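Local coordinates for protein Hcp1 family type VI secretion system effector (Salmonella typhimurium, PDB 5XHH) that probably assembles into the ring-stacked inner tube of the bacterial type VI secretion system, which carries effectors toward target cells, at residues 7-12 with 79-83; 29-33 with 97-101. All coordinates share one frame; numbering follows the deposited sequence.

Interaction 1 (7-12 with 79-83)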
# COMPACT_ATOMS: atom_id res chain seq x y z
N LEU A 7 -4.27 5.18 3.03
CA LEU A 7 -2.97 4.55 3.23
C LEU A 7 -2.20 5.35 4.26
O LEU A 7 -1.86 6.51 4.02
CB LEU A 7 -2.19 4.43 1.93
CG LEU A 7 -0.84 3.72 2.08
CD1 LEU A 7 -1.04 2.34 2.70
CD2 LEU A 7 -0.11 3.60 0.74
N LYS A 8 -1.93 4.73 5.40
CA LYS A 8 -1.17 5.32 6.48
C LYS A 8 0.25 4.78 6.40
O LYS A 8 0.47 3.59 6.60
CB LYS A 8 -1.82 4.98 7.82
CG LYS A 8 -1.07 5.54 9.03
CD LYS A 8 -1.43 4.81 10.31
CE LYS A 8 -0.86 5.53 11.52
NZ LYS A 8 -0.82 4.66 12.71
N ILE A 9 1.21 5.65 6.12
CA ILE A 9 2.61 5.27 6.01
C ILE A 9 3.39 5.92 7.15
O ILE A 9 3.36 7.15 7.30
CB ILE A 9 3.21 5.66 4.65
CG1 ILE A 9 2.40 5.04 3.51
CG2 ILE A 9 4.66 5.22 4.59
CD1 ILE A 9 2.91 5.44 2.14
N ASP A 10 4.08 5.11 7.94
CA ASP A 10 4.92 5.65 9.01
C ASP A 10 5.90 6.66 8.44
O ASP A 10 6.60 6.39 7.46
CB ASP A 10 5.69 4.53 9.72
CG ASP A 10 4.84 3.71 10.66
OD1 ASP A 10 3.68 4.09 10.93
OD2 ASP A 10 5.35 2.69 11.16
N GLY A 11 5.94 7.85 9.05
CA GLY A 11 6.85 8.89 8.61
C GLY A 11 6.49 9.57 7.31
O GLY A 11 7.19 10.51 6.92
N ILE A 12 5.43 9.15 6.63
CA ILE A 12 5.05 9.77 5.36
C ILE A 12 3.57 10.14 5.42
O ILE A 12 2.71 9.40 4.93
CB ILE A 12 5.34 8.84 4.16
CG1 ILE A 12 6.83 8.55 4.09
CG2 ILE A 12 4.92 9.49 2.84
CD1 ILE A 12 7.24 7.72 2.91
N ILE A 79 10.68 1.61 6.12
CA ILE A 79 9.40 2.02 6.69
C ILE A 79 8.91 0.89 7.58
O ILE A 79 8.68 -0.22 7.08
CB ILE A 79 8.37 2.31 5.59
CG1 ILE A 79 8.85 3.44 4.68
CG2 ILE A 79 7.03 2.63 6.23
CD1 ILE A 79 8.03 3.56 3.41
N PRO A 80 8.74 1.11 8.89
CA PRO A 80 8.26 0.01 9.76
C PRO A 80 6.92 -0.58 9.35
O PRO A 80 6.82 -1.79 9.17
CB PRO A 80 8.21 0.67 11.15
CG PRO A 80 9.32 1.71 11.09
CD PRO A 80 9.28 2.24 9.67
N GLN A 81 5.89 0.24 9.15
CA GLN A 81 4.61 -0.33 8.74
C GLN A 81 3.81 0.66 7.91
O GLN A 81 4.10 1.86 7.87
CB GLN A 81 3.79 -0.83 9.95
CG GLN A 81 2.95 0.21 10.65
CD GLN A 81 1.88 -0.39 11.57
OE1 GLN A 81 0.97 0.32 11.98
NE2 GLN A 81 2.00 -1.67 11.91
N ALA A 82 2.79 0.12 7.23
CA ALA A 82 1.83 0.90 6.47
C ALA A 82 0.49 0.18 6.55
O ALA A 82 0.46 -1.05 6.55
CB ALA A 82 2.25 1.06 5.00
N ILE A 83 -0.60 0.93 6.61
CA ILE A 83 -1.92 0.35 6.79
C ILE A 83 -2.81 0.86 5.67
O ILE A 83 -2.99 2.07 5.52
CB ILE A 83 -2.53 0.70 8.15
CG1 ILE A 83 -1.61 0.24 9.28
CG2 ILE A 83 -3.90 0.06 8.26
CD1 ILE A 83 -2.07 0.66 10.68
O HOH W 1 1.50 3.29 13.20

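Interaction 2 (29-33 with 97-101)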
# COMPACT_ATOMS: atom_id res chain seq x y z
N SER A 29 -6.40 4.03 -6.37
CA SER A 29 -6.48 2.61 -6.70
C SER A 29 -5.19 1.93 -6.23
O SER A 29 -4.19 2.60 -5.95
CB SER A 29 -6.69 2.38 -8.20
OG SER A 29 -5.54 2.73 -8.93
N TRP A 30 -5.22 0.60 -6.19
CA TRP A 30 -4.11 -0.16 -5.61
C TRP A 30 -4.22 -1.60 -6.09
O TRP A 30 -5.30 -2.06 -6.43
CB TRP A 30 -4.13 -0.11 -4.07
CG TRP A 30 -5.39 -0.69 -3.51
CD1 TRP A 30 -6.52 -0.02 -3.16
CD2 TRP A 30 -5.64 -2.08 -3.24
NE1 TRP A 30 -7.47 -0.90 -2.71
CE2 TRP A 30 -6.96 -2.17 -2.75
CE3 TRP A 30 -4.89 -3.25 -3.39
CZ2 TRP A 30 -7.54 -3.40 -2.38
CZ3 TRP A 30 -5.47 -4.48 -3.02
CH2 TRP A 30 -6.78 -4.54 -2.52
N ARG A 31 -3.09 -2.30 -6.09
CA ARG A 31 -3.09 -3.72 -6.40
C ARG A 31 -1.78 -4.35 -5.92
O ARG A 31 -0.76 -3.68 -5.78
CB ARG A 31 -3.28 -3.98 -7.91
CG ARG A 31 -2.09 -3.65 -8.80
CD ARG A 31 -2.01 -2.15 -9.08
NE ARG A 31 -3.27 -1.60 -9.56
CZ ARG A 31 -3.57 -0.30 -9.56
NH1 ARG A 31 -4.74 0.13 -10.00
NH2 ARG A 31 -2.69 0.58 -9.09
N TRP A 32 -1.85 -5.66 -5.68
CA TRP A 32 -0.71 -6.50 -5.35
C TRP A 32 -1.16 -7.94 -5.54
O TRP A 32 -2.36 -8.21 -5.65
CB TRP A 32 -0.18 -6.25 -3.93
CG TRP A 32 -1.16 -6.56 -2.80
CD1 TRP A 32 -2.16 -5.76 -2.33
CD2 TRP A 32 -1.20 -7.76 -1.98
NE1 TRP A 32 -2.82 -6.38 -1.28
CE2 TRP A 32 -2.25 -7.60 -1.05
CE3 TRP A 32 -0.46 -8.94 -1.96
CZ2 TRP A 32 -2.57 -8.58 -0.11
CZ3 TRP A 32 -0.77 -9.91 -1.02
CH2 TRP A 32 -1.82 -9.73 -0.11
N ASN A 33 -0.20 -8.87 -5.60
CA ASN A 33 -0.59 -10.27 -5.66
C ASN A 33 0.47 -11.16 -5.03
O ASN A 33 1.64 -10.79 -4.90
CB ASN A 33 -0.92 -10.74 -7.09
CG ASN A 33 0.29 -10.88 -7.99
OD1 ASN A 33 1.09 -11.82 -7.86
ND2 ASN A 33 0.41 -9.97 -8.96
N LEU A 97 -12.25 -3.64 4.89
CA LEU A 97 -11.03 -4.30 4.43
C LEU A 97 -9.78 -3.58 4.91
O LEU A 97 -9.67 -2.36 4.75
CB LEU A 97 -11.03 -4.42 2.89
CG LEU A 97 -9.83 -5.06 2.18
CD1 LEU A 97 -9.61 -6.55 2.58
CD2 LEU A 97 -9.96 -4.90 0.65
N LYS A 98 -8.81 -4.34 5.43
CA LYS A 98 -7.56 -3.74 5.93
C LYS A 98 -6.36 -4.62 5.62
O LYS A 98 -6.38 -5.83 5.87
CB LYS A 98 -7.67 -3.48 7.43
CG LYS A 98 -6.40 -2.96 8.09
CD LYS A 98 -6.73 -2.36 9.49
CE LYS A 98 -5.53 -2.37 10.41
NZ LYS A 98 -5.67 -1.57 11.71
N TYR A 99 -5.30 -4.03 5.07
CA TYR A 99 -4.01 -4.69 4.94
C TYR A 99 -2.99 -3.95 5.79
O TYR A 99 -2.86 -2.72 5.68
CB TYR A 99 -3.51 -4.73 3.49
CG TYR A 99 -4.44 -5.35 2.49
CD1 TYR A 99 -4.54 -6.72 2.35
CD2 TYR A 99 -5.21 -4.55 1.65
CE1 TYR A 99 -5.41 -7.30 1.41
CE2 TYR A 99 -6.07 -5.11 0.72
CZ TYR A 99 -6.16 -6.48 0.61
OH TYR A 99 -7.01 -7.00 -0.32
N THR A 100 -2.26 -4.68 6.61
CA THR A 100 -1.17 -4.13 7.41
C THR A 100 0.13 -4.71 6.87
O THR A 100 0.35 -5.93 6.96
CB THR A 100 -1.36 -4.45 8.90
OG1 THR A 100 -2.59 -3.86 9.34
CG2 THR A 100 -0.23 -3.90 9.71
N PHE A 101 0.95 -3.86 6.28
CA PHE A 101 2.24 -4.26 5.72
C PHE A 101 3.33 -3.83 6.69
O PHE A 101 3.20 -2.81 7.38
CB PHE A 101 2.50 -3.60 4.36
CG PHE A 101 1.38 -3.73 3.36
CD1 PHE A 101 0.37 -2.78 3.30
CD2 PHE A 101 1.37 -4.77 2.44
CE1 PHE A 101 -0.65 -2.89 2.35
CE2 PHE A 101 0.36 -4.89 1.51
CZ PHE A 101 -0.65 -3.95 1.45

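Interaction 1 (7-12 with 79-83)
An antiparallel beta ladder joins K8 and I83, where residues 7-9 and 79-83, at the end of strand 3-9 and the start of strand 79-88, run 166° apart in their N-to-C directions. Two bonds define this hydrogen-bonded pair: K8 N reaches I83 O at 2.9 Å, almost straight, and I83 N returns to K8 O at 2.9 Å. I9 and A82 follow as a non-hydrogen-bonded pair, and A82 CA adds a CA-H...O contact to K8 O at 3.0 Å. Just past the strand's end, D10 N still donates to Q81 O at 3.3 Å.

Here the D10 carboxylate lies beside the facing strand. With chi1 at -76°, its CG stands beside the backbone N and anti to the carbonyl carbon, and OD2 takes a weak, bent bond from Q81 N at 3.2 Å. The planes of the D10 carboxylate and the Q81 side-chain amide are 20° apart. One water, accepting from K8 NZ, donates to D10 OD1 and Q81 OE1, joining three polar side chains on the K8 and I83 side of the sheet.

The other face is apolar: I9 CG2 meets I79 CG2 at 3.9 Å, L7 CD1 approaches A82 CB, and L69 and Y72 of helix 66-75 pack on this layer. I12 N to I9 O closes the reversal after I9: neighbouring antiparallel strands, one leading into a type II beta turn, as fits the antiparallel beta-barrel of the Hcp family.

Interaction 2 (29-33 with 97-101)
W30 and W32 of strand 29-36 meet Y99 and F101 of strand 97-102 in an aromatic cluster between the two antiparallel sheets of the Hcp beta-barrel. The strands belong to different sheets and pair through side chains alone: the nearest CA atoms, those of W32 and Y99, are 11.0 Å apart.

The rings form a chain of edge-to-face contacts in which each offers an edge to the face of the next. F101 turns its edge to the face of W32, with centroids 5.7 Å apart between the F101 ring and the five-membered ring of W32. W32 in turn points its edge at the face of Y99, the planes being 88° apart. Its NE1 stands over the centre of the Y99 ring, 3.7 Å above the plane, a position consistent with a polar edge meeting a pi face. Y99 then directs its own edge, offset, toward the face of W30, with planes at 68°. W30 and W32, two residues apart on an extended strand, both point toward 97-101; chi1 (61° in W30) puts CG between the backbone N and the carbonyl carbon in each.

Apolar contacts fill in around the rings. W32 CZ2 reaches Y99 CE1 at 3.5 Å, in the plane of the indole, and L97 CD2 touches W30 CZ2 at 4.2 Å. V132 of strand 131-137 packs on W32 and F101, while F129 meets the F101 ring.

S29 and R31 turn away from the cluster. R31 NH1 donates to S29 OG at 2.9 Å, and R31 NH2 forms a salt bridge to D57 on the adjoining strand. At the W30 end, W30 CH2 lies 3.4 Å from Y99 CE2 and 3.3 Å from Y99 OH.

How the interactions relate
From the N terminus, the chain first lays down 7-12 and then 29-33. Interaction 1 closes a loop of 66 residues when 79-83 returns beside 7-12, and that loop contains 29-33. Segment 97-101 follows, and with it interaction 2 closes its own loop of 63 residues, so the two contacts cross. Interaction 1 joins neighbours within the larger sheet, whereas interaction 2 spans from that sheet to the four-stranded one. They meet because strands 79-88 and 97-102 are adjacent: A82 O and F101 N lie 2.9 Å apart, a probable hydrogen bond, and I83 CG2 packs on K98 CE. Their centres are about 13 Å apart.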